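Local coordinates for protein cytochrome c, putative (Shewanella oneidensis, PDB 1SP3) that probably serves as a respiratory oxidoreductase, a tetrathionate reductase that carries eight hemes c for electron transfer, at residues A[161-166]-A[172-177]; A[169-172]-A[178-181]. All blocks are in the same frame, centred on the assembly; numbering follows the deposited sequence.

Both contacts fold up the same loop, between helix 136-143 and helix 181-184, and they share Met-172. Contact 1 (161-166 with 172-177) has a split character, with two buried methionines in contact at one end, Met-172 of them against heme G, and a turn with exposed polar residues and a bridging water at the other. Contact 2 (169-172 with 178-181) has no exposed residue among those that touch, and lies beside heme H. Contact 1 therefore relies on hydrogen bonds to one carbonyl and a carboxylate-centred turn, contact 2 on one backbone hydrogen bond, with the phenylalanine packing beside the histidine that ligates the iron. Asn-177 ND2 joins them, probably through a hydrogen bond to Val-170 O.

Contact 1. Residues A[161-166]-A[172-177]; sequences MAYPDK and MDSDGN. With HEC (heme c), chain G.
Met-172 opens the second segment by resting CB on Pro-164 CG, 3.8 Å away. Its side chain then runs out extended (chi2 -178°) until a bend at the sulfur swings the methyl over, and CE meets both Met-161 CE and the heme G meso carbon CHC at 3.7 Å. SD lies alongside the heme substituent that ends in CBB. Met-161, which also packs on His-400, an axial ligand of this heme, places its CE behind the Met-172 methyl, and of the two methionines Met-172 alone meets heme G.

At Asp-173 the contact turns polar. The CA-H points at Pro-164 O in a weak C-H...O contact, while the carboxylate reaches across Lys-166. OD2 touches the aliphatic start of that lysine, 3.5 Å from CB, but the ammonium leads elsewhere and NZ stays 6.6 Å from OD2. OD1 is tied instead to a water, which it meets at 2.7 Å and which accepts from Lys-166 N. It also takes the N-H of Asp-175 from above the carboxylate plane, an Asx turn.

Ser-174 supplies the direct hydrogen bonds. Its N-H gives Pro-164 O a straight bond of 2.9 Å, and its OG, folded back between N and C (chi1 41°), gives the same oxygen a second bond from 36° above the carbonyl plane. Asp-173 to Gly-176 then forms a type I beta turn, closed by Gly-176 N on Asp-173 O.

Chemically, one proline carbonyl gripped by two donors of a single serine is consistent with a well-defined spacing of the two segments at this point, and, separately, a water bridges Asp-173 OD1 and Lys-166 N. The Asp-173 charge is probably offset by hydrogen bonds more than by a salt bridge.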
loop_
_atom_site.group_PDB
_atom_site.type_symbol
_atom_site.label_atom_id
_atom_site.label_comp_id
_atom_site.label_asym_id
_atom_site.label_seq_id
_atom_site.Cartn_x
_atom_site.Cartn_y
_atom_site.Cartn_z
ATOM N N MET A 161 0.298 13.865 -6.999
ATOM C CA MET A 161 -0.840 14.082 -6.109
ATOM C C MET A 161 -0.437 15.142 -5.111
ATOM O O MET A 161 -1.275 15.579 -4.324
ATOM C CB MET A 161 -1.268 12.834 -5.307
ATOM C CG MET A 161 -1.815 11.592 -6.053
ATOM S SD MET A 161 -3.329 11.856 -6.951
ATOM C CE MET A 161 -4.224 10.602 -6.419
ATOM N N ALA A 162 0.827 15.568 -5.108
ATOM C CA ALA A 162 1.165 16.740 -4.313
ATOM C C ALA A 162 0.363 18.018 -4.691
ATOM O O ALA A 162 -0.012 18.807 -3.791
ATOM C CB ALA A 162 2.708 17.048 -4.422
ATOM N N TYR A 163 0.206 18.272 -5.998
ATOM C CA TYR A 163 -0.593 19.414 -6.502
ATOM C C TYR A 163 -1.162 18.937 -7.820
ATOM O O TYR A 163 -0.641 19.316 -8.850
ATOM C CB TYR A 163 0.288 20.679 -6.761
ATOM C CG TYR A 163 0.875 21.240 -5.493
ATOM C CD1 TYR A 163 2.109 20.764 -4.998
ATOM C CD2 TYR A 163 0.174 22.204 -4.759
ATOM C CE1 TYR A 163 2.619 21.245 -3.782
ATOM C CE2 TYR A 163 0.674 22.692 -3.561
ATOM C CZ TYR A 163 1.878 22.213 -3.094
ATOM O OH TYR A 163 2.327 22.722 -1.922
ATOM N N PRO A 164 -2.161 18.049 -7.825
ATOM C CA PRO A 164 -2.535 17.415 -9.094
ATOM C C PRO A 164 -3.536 18.307 -9.832
ATOM O O PRO A 164 -4.080 19.222 -9.195
ATOM C CB PRO A 164 -3.258 16.138 -8.642
ATOM C CG PRO A 164 -3.865 16.517 -7.367
ATOM C CD PRO A 164 -2.953 17.537 -6.685
ATOM N N ASP A 165 -3.805 17.995 -11.097
ATOM C CA ASP A 165 -4.807 18.667 -11.853
ATOM C C ASP A 165 -6.107 17.872 -11.825
ATOM O O ASP A 165 -6.123 16.722 -11.358
ATOM C CB ASP A 165 -4.361 18.866 -13.278
ATOM C CG ASP A 165 -3.911 17.604 -13.934
ATOM O OD1 ASP A 165 -3.284 17.707 -15.014
ATOM O OD2 ASP A 165 -4.122 16.453 -13.489
ATOM N N LYS A 166 -7.165 18.489 -12.342
ATOM C CA LYS A 166 -8.491 17.894 -12.415
ATOM C C LYS A 166 -8.455 16.583 -13.160
ATOM O O LYS A 166 -9.113 15.648 -12.735
ATOM C CB LYS A 166 -9.502 18.811 -13.087
ATOM C CG LYS A 166 -10.985 18.528 -12.725
ATOM C CD LYS A 166 -11.935 19.533 -13.479
ATOM C CE LYS A 166 -13.413 19.214 -13.227
ATOM N NZ LYS A 166 -14.302 19.276 -14.492
ATOM N N MET A 172 -8.722 16.009 -5.238
ATOM C CA MET A 172 -7.470 16.646 -4.823
ATOM C C MET A 172 -6.921 17.820 -5.704
ATOM O O MET A 172 -6.030 18.582 -5.284
ATOM C CB MET A 172 -6.380 15.561 -4.656
ATOM C CG MET A 172 -6.742 14.657 -3.395
ATOM S SD MET A 172 -5.468 13.402 -3.130
ATOM C CE MET A 172 -6.312 11.929 -3.729
ATOM N N ASP A 173 -7.405 17.875 -6.928
ATOM C CA ASP A 173 -7.201 18.971 -7.901
ATOM C C ASP A 173 -6.893 20.322 -7.246
ATOM O O ASP A 173 -7.743 20.893 -6.605
ATOM C CB ASP A 173 -8.468 19.105 -8.685
ATOM C CG ASP A 173 -8.465 20.303 -9.632
ATOM O OD1 ASP A 173 -7.371 20.924 -10.008
ATOM O OD2 ASP A 173 -9.590 20.621 -10.092
ATOM N N SER A 174 -5.628 20.741 -7.309
ATOM C CA SER A 174 -5.226 21.852 -6.468
ATOM C C SER A 174 -5.839 23.167 -6.965
ATOM O O SER A 174 -6.000 24.065 -6.175
ATOM C CB SER A 174 -3.718 21.949 -6.362
ATOM O OG SER A 174 -3.191 21.704 -7.615
ATOM N N ASP A 175 -6.271 23.225 -8.219
ATOM C CA ASP A 175 -6.965 24.396 -8.742
ATOM C C ASP A 175 -8.454 24.350 -8.554
ATOM O O ASP A 175 -9.134 25.364 -8.852
ATOM C CB ASP A 175 -6.697 24.595 -10.245
ATOM C CG ASP A 175 -5.240 24.936 -10.543
ATOM O OD1 ASP A 175 -4.592 25.549 -9.679
ATOM O OD2 ASP A 175 -4.658 24.625 -11.623
ATOM N N GLY A 176 -8.977 23.205 -8.092
ATOM C CA GLY A 176 -10.392 23.051 -7.881
ATOM C C GLY A 176 -10.749 22.703 -6.454
ATOM O O GLY A 176 -10.558 23.508 -5.507
ATOM N N ASN A 177 -11.315 21.514 -6.271
ATOM C CA ASN A 177 -11.701 21.134 -4.903
ATOM C C ASN A 177 -10.510 21.122 -3.937
ATOM O O ASN A 177 -10.732 21.384 -2.771
ATOM C CB ASN A 177 -12.474 19.815 -4.800
ATOM C CG ASN A 177 -13.835 19.866 -5.440
ATOM O OD1 ASN A 177 -14.602 20.825 -5.275
ATOM N ND2 ASN A 177 -14.155 18.812 -6.181
HETATM FE FE HEC G . -7.534 7.762 0.568
HETATM C CHA HEC G . -8.225 4.435 1.013
HETATM C CHB HEC G . -4.354 7.224 1.488
HETATM C CHC HEC G . -6.784 11.090 -0.198
HETATM C CHD HEC G . -10.787 8.367 -0.186
HETATM N NA HEC G . -6.418 6.113 1.105
HETATM C C1A HEC G . -6.928 4.853 1.271
HETATM C C2A HEC G . -5.881 4.010 1.736
HETATM C C3A HEC G . -4.798 4.769 1.856
HETATM C C4A HEC G . -5.135 6.114 1.431
HETATM C CMA HEC G . -3.403 4.305 2.313
HETATM C CAA HEC G . -6.033 2.496 1.990
HETATM C CBA HEC G . -5.794 1.844 0.593
HETATM C CGA HEC G . -5.718 0.343 0.852
HETATM O O1A HEC G . -4.693 -0.082 1.486
HETATM O O2A HEC G . -6.664 -0.435 0.462
HETATM N NB HEC G . -5.956 8.934 0.654
HETATM C C1B HEC G . -4.704 8.494 1.090
HETATM C C2B HEC G . -3.757 9.569 0.944
HETATM C C3B HEC G . -4.429 10.629 0.451
HETATM C C4B HEC G . -5.804 10.264 0.286
HETATM C CMB HEC G . -2.241 9.482 1.305
HETATM C CAB HEC G . -3.827 12.031 0.077
HETATM C CBB HEC G . -2.835 12.080 -0.887
HETATM N NC HEC G . -8.570 9.430 -0.082
HETATM C C1C HEC G . -8.070 10.692 -0.256
HETATM C C2C HEC G . -9.144 11.544 -0.579
HETATM C C3C HEC G . -10.260 10.775 -0.586
HETATM C C4C HEC G . -9.899 9.447 -0.255
HETATM C CMC HEC G . -8.908 13.081 -0.836
HETATM C CAC HEC G . -11.761 11.213 -0.815
HETATM C CBC HEC G . -12.075 12.063 -1.867
HETATM N ND HEC G . -9.224 6.624 0.442
HETATM C C1D HEC G . -10.499 7.043 0.087
HETATM C C2D HEC G . -11.444 5.945 0.053
HETATM C C3D HEC G . -10.680 4.782 0.480
HETATM C C4D HEC G . -9.293 5.255 0.642
HETATM C CMD HEC G . -13.008 5.930 -0.298
HETATM C CAD HEC G . -11.226 3.319 0.658
HETATM C CBD HEC G . -11.200 3.134 2.186
HETATM C CGD HEC G . -12.448 3.612 2.900
HETATM O O1D HEC G . -12.499 3.460 4.125
HETATM O O2D HEC G . -13.449 4.050 2.242
HETATM O O HOH W 1 -6.273 21.407 -12.381
#

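Contact 2. Residues A[169-172]-A[178-181]; sequences DVHM and NFQC. With HEC (heme c), chain H.
Met-172 and Phe-179 bring the two backbones closest, their CA atoms 4.5 Å apart, and one hydrogen bond ties them just beside that point. Phe-179 N donates to His-171 O over 2.8 Å. Next to it the CA-H of Asn-178 faces Met-172 O at 3.6 Å, so two successive carbonyls are met by the returning chain.

His-171 is an axial ligand of heme H: NE2 binds the iron at 1.9 Å, and His-213 takes the other axial place. The imidazole is covered on one face by Val-170 CG2, which sits over the ring centre 3.7 Å above its plane. Phe-179 packs from another direction, with CD2 3.7 Å from His-171 CB; the two rings lie near parallel, at 29°, but are slid so far apart that they barely overlap. The phenyl ring continues to the heme, where CE2 comes 3.9 Å from CAC and the pyrrole carbon C3C lies at the ring edge.

On the chain just before the ligand, Asp-169 OD1 accepts the N-H of Met-172 at 2.7 Å and, weakly, that of His-171. This Asx motif probably steadies the short helical bend that carries the histidine. Asp-169 OD2 is held in turn by Met-401 N.

The segment 178-181 leads straight into helix 181-184, whose Cys-181 is covalently bound to heme G. Arg-136, at the start of helix 136-143, bonds to it through Phe-179 O (to NH1) and Gln-180 OE1 (to its backbone N), while Val-170 pairs by backbone hydrogen bonds with Val-402 in a loop far along the sequence.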
loop_
_atom_site.group_PDB
_atom_site.type_symbol
_atom_site.label_atom_id
_atom_site.label_comp_id
_atom_site.label_asym_id
_atom_site.label_seq_id
_atom_site.Cartn_x
_atom_site.Cartn_y
_atom_site.Cartn_z
ATOM N N ASP A 169 -7.097 13.883 -10.526
ATOM C CA ASP A 169 -7.979 13.584 -9.428
ATOM C C ASP A 169 -8.887 14.780 -9.241
ATOM O O ASP A 169 -8.428 15.858 -8.851
ATOM C CB ASP A 169 -7.177 13.314 -8.120
ATOM C CG ASP A 169 -8.034 12.795 -7.007
ATOM O OD1 ASP A 169 -8.849 13.607 -6.471
ATOM O OD2 ASP A 169 -7.979 11.597 -6.600
ATOM N N VAL A 170 -10.171 14.574 -9.412
ATOM C CA VAL A 170 -11.106 15.660 -9.180
ATOM C C VAL A 170 -11.217 16.197 -7.735
ATOM O O VAL A 170 -11.619 17.367 -7.542
ATOM C CB VAL A 170 -12.525 15.325 -9.712
ATOM C CG1 VAL A 170 -12.439 14.930 -11.132
ATOM C CG2 VAL A 170 -13.228 14.205 -8.883
ATOM N N HIS A 171 -10.960 15.354 -6.723
ATOM C CA HIS A 171 -11.138 15.765 -5.343
ATOM C C HIS A 171 -9.910 16.498 -4.865
ATOM O O HIS A 171 -10.035 17.528 -4.211
ATOM C CB HIS A 171 -11.437 14.523 -4.470
ATOM C CG HIS A 171 -12.693 13.822 -4.872
ATOM N ND1 HIS A 171 -12.705 12.621 -5.553
ATOM C CD2 HIS A 171 -13.987 14.192 -4.748
ATOM C CE1 HIS A 171 -13.953 12.239 -5.760
ATOM N NE2 HIS A 171 -14.758 13.170 -5.264
ATOM N N MET A 172 -8.722 16.009 -5.238
ATOM C CA MET A 172 -7.470 16.646 -4.823
ATOM C C MET A 172 -6.921 17.820 -5.704
ATOM O O MET A 172 -6.030 18.582 -5.284
ATOM C CB MET A 172 -6.380 15.561 -4.656
ATOM C CG MET A 172 -6.742 14.657 -3.395
ATOM S SD MET A 172 -5.468 13.402 -3.130
ATOM C CE MET A 172 -6.312 11.929 -3.729
ATOM N N ASN A 178 -9.289 20.824 -4.413
ATOM C CA ASN A 178 -8.118 20.975 -3.605
ATOM C C ASN A 178 -8.176 20.250 -2.236
ATOM O O ASN A 178 -7.744 20.788 -1.164
ATOM C CB ASN A 178 -7.882 22.482 -3.384
ATOM C CG ASN A 178 -6.557 22.750 -2.745
ATOM O OD1 ASN A 178 -6.404 23.748 -2.017
ATOM N ND2 ASN A 178 -5.589 21.855 -2.978
ATOM N N PHE A 179 -8.749 19.056 -2.227
ATOM C CA PHE A 179 -8.848 18.375 -0.927
ATOM C C PHE A 179 -7.459 17.992 -0.413
ATOM O O PHE A 179 -6.620 17.556 -1.206
ATOM C CB PHE A 179 -9.618 17.074 -1.033
ATOM C CG PHE A 179 -11.097 17.216 -1.092
ATOM C CD1 PHE A 179 -11.723 18.471 -1.154
ATOM C CD2 PHE A 179 -11.881 16.064 -1.133
ATOM C CE1 PHE A 179 -13.089 18.561 -1.241
ATOM C CE2 PHE A 179 -13.223 16.146 -1.231
ATOM C CZ PHE A 179 -13.838 17.418 -1.252
ATOM N N GLN A 180 -7.233 18.122 0.888
ATOM C CA GLN A 180 -6.085 17.425 1.520
ATOM C C GLN A 180 -6.544 16.028 1.847
ATOM O O GLN A 180 -7.766 15.838 1.895
ATOM C CB GLN A 180 -5.687 18.126 2.848
ATOM C CG GLN A 180 -5.392 19.673 2.620
ATOM C CD GLN A 180 -4.385 19.919 1.495
ATOM O OE1 GLN A 180 -3.466 19.091 1.231
ATOM N NE2 GLN A 180 -4.513 21.053 0.856
ATOM N N CYS A 181 -5.633 15.084 2.185
ATOM C CA CYS A 181 -6.020 13.717 2.384
ATOM C C CYS A 181 -7.018 13.561 3.506
ATOM O O CYS A 181 -7.978 12.790 3.347
ATOM C CB CYS A 181 -4.809 12.855 2.720
ATOM S SG CYS A 181 -3.406 13.013 1.623
HETATM FE FE HEC H . -16.666 13.167 -4.999
HETATM C CHA HEC H . -16.996 15.621 -7.329
HETATM C CHB HEC H . -17.191 10.774 -7.406
HETATM C CHC HEC H . -15.738 10.715 -2.820
HETATM C CHD HEC H . -16.975 15.367 -2.481
HETATM N NA HEC H . -16.992 13.195 -6.990
HETATM C C1A HEC H . -17.113 14.309 -7.749
HETATM C C2A HEC H . -17.386 13.930 -9.089
HETATM C C3A HEC H . -17.445 12.598 -9.128
HETATM C C4A HEC H . -17.222 12.116 -7.802
HETATM C CMA HEC H . -17.694 11.714 -10.375
HETATM C CAA HEC H . -17.596 14.975 -10.225
HETATM C CBA HEC H . -16.302 15.222 -10.959
HETATM C CGA HEC H . -16.557 16.203 -12.114
HETATM O O1A HEC H . -16.689 17.402 -11.798
HETATM O O2A HEC H . -16.589 15.773 -13.304
HETATM N NB HEC H . -16.520 11.103 -5.073
HETATM C C1B HEC H . -16.697 10.352 -6.197
HETATM C C2B HEC H . -16.317 9.019 -5.879
HETATM C C3B HEC H . -15.881 9.001 -4.610
HETATM C C4B HEC H . -16.020 10.328 -4.088
HETATM C CMB HEC H . -16.429 7.825 -6.843
HETATM C CAB HEC H . -15.322 7.790 -3.813
HETATM C CBB HEC H . -14.137 7.253 -4.178
HETATM N NC HEC H . -16.458 13.008 -3.011
HETATM C C1C HEC H . -16.028 11.932 -2.297
HETATM C C2C HEC H . -15.958 12.304 -0.912
HETATM C C3C HEC H . -16.268 13.639 -0.822
HETATM C C4C HEC H . -16.569 14.085 -2.152
HETATM C CMC HEC H . -15.539 11.318 0.192
HETATM C CAC HEC H . -16.417 14.559 0.450
HETATM C CBC HEC H . -15.602 14.450 1.542
HETATM N ND HEC H . -16.935 15.216 -4.914
HETATM C C1D HEC H . -17.015 15.932 -3.731
HETATM C C2D HEC H . -17.171 17.353 -4.044
HETATM C C3D HEC H . -17.172 17.389 -5.571
HETATM C C4D HEC H . -17.035 16.013 -6.013
HETATM C CMD HEC H . -17.287 18.539 -3.053
HETATM C CAD HEC H . -17.326 18.562 -6.538
HETATM C CBD HEC H . -18.858 18.658 -6.590
HETATM C CGD HEC H . -19.221 19.936 -7.309
HETATM O O1D HEC H . -20.282 20.520 -6.908
HETATM O O2D HEC H . -18.450 20.344 -8.250
#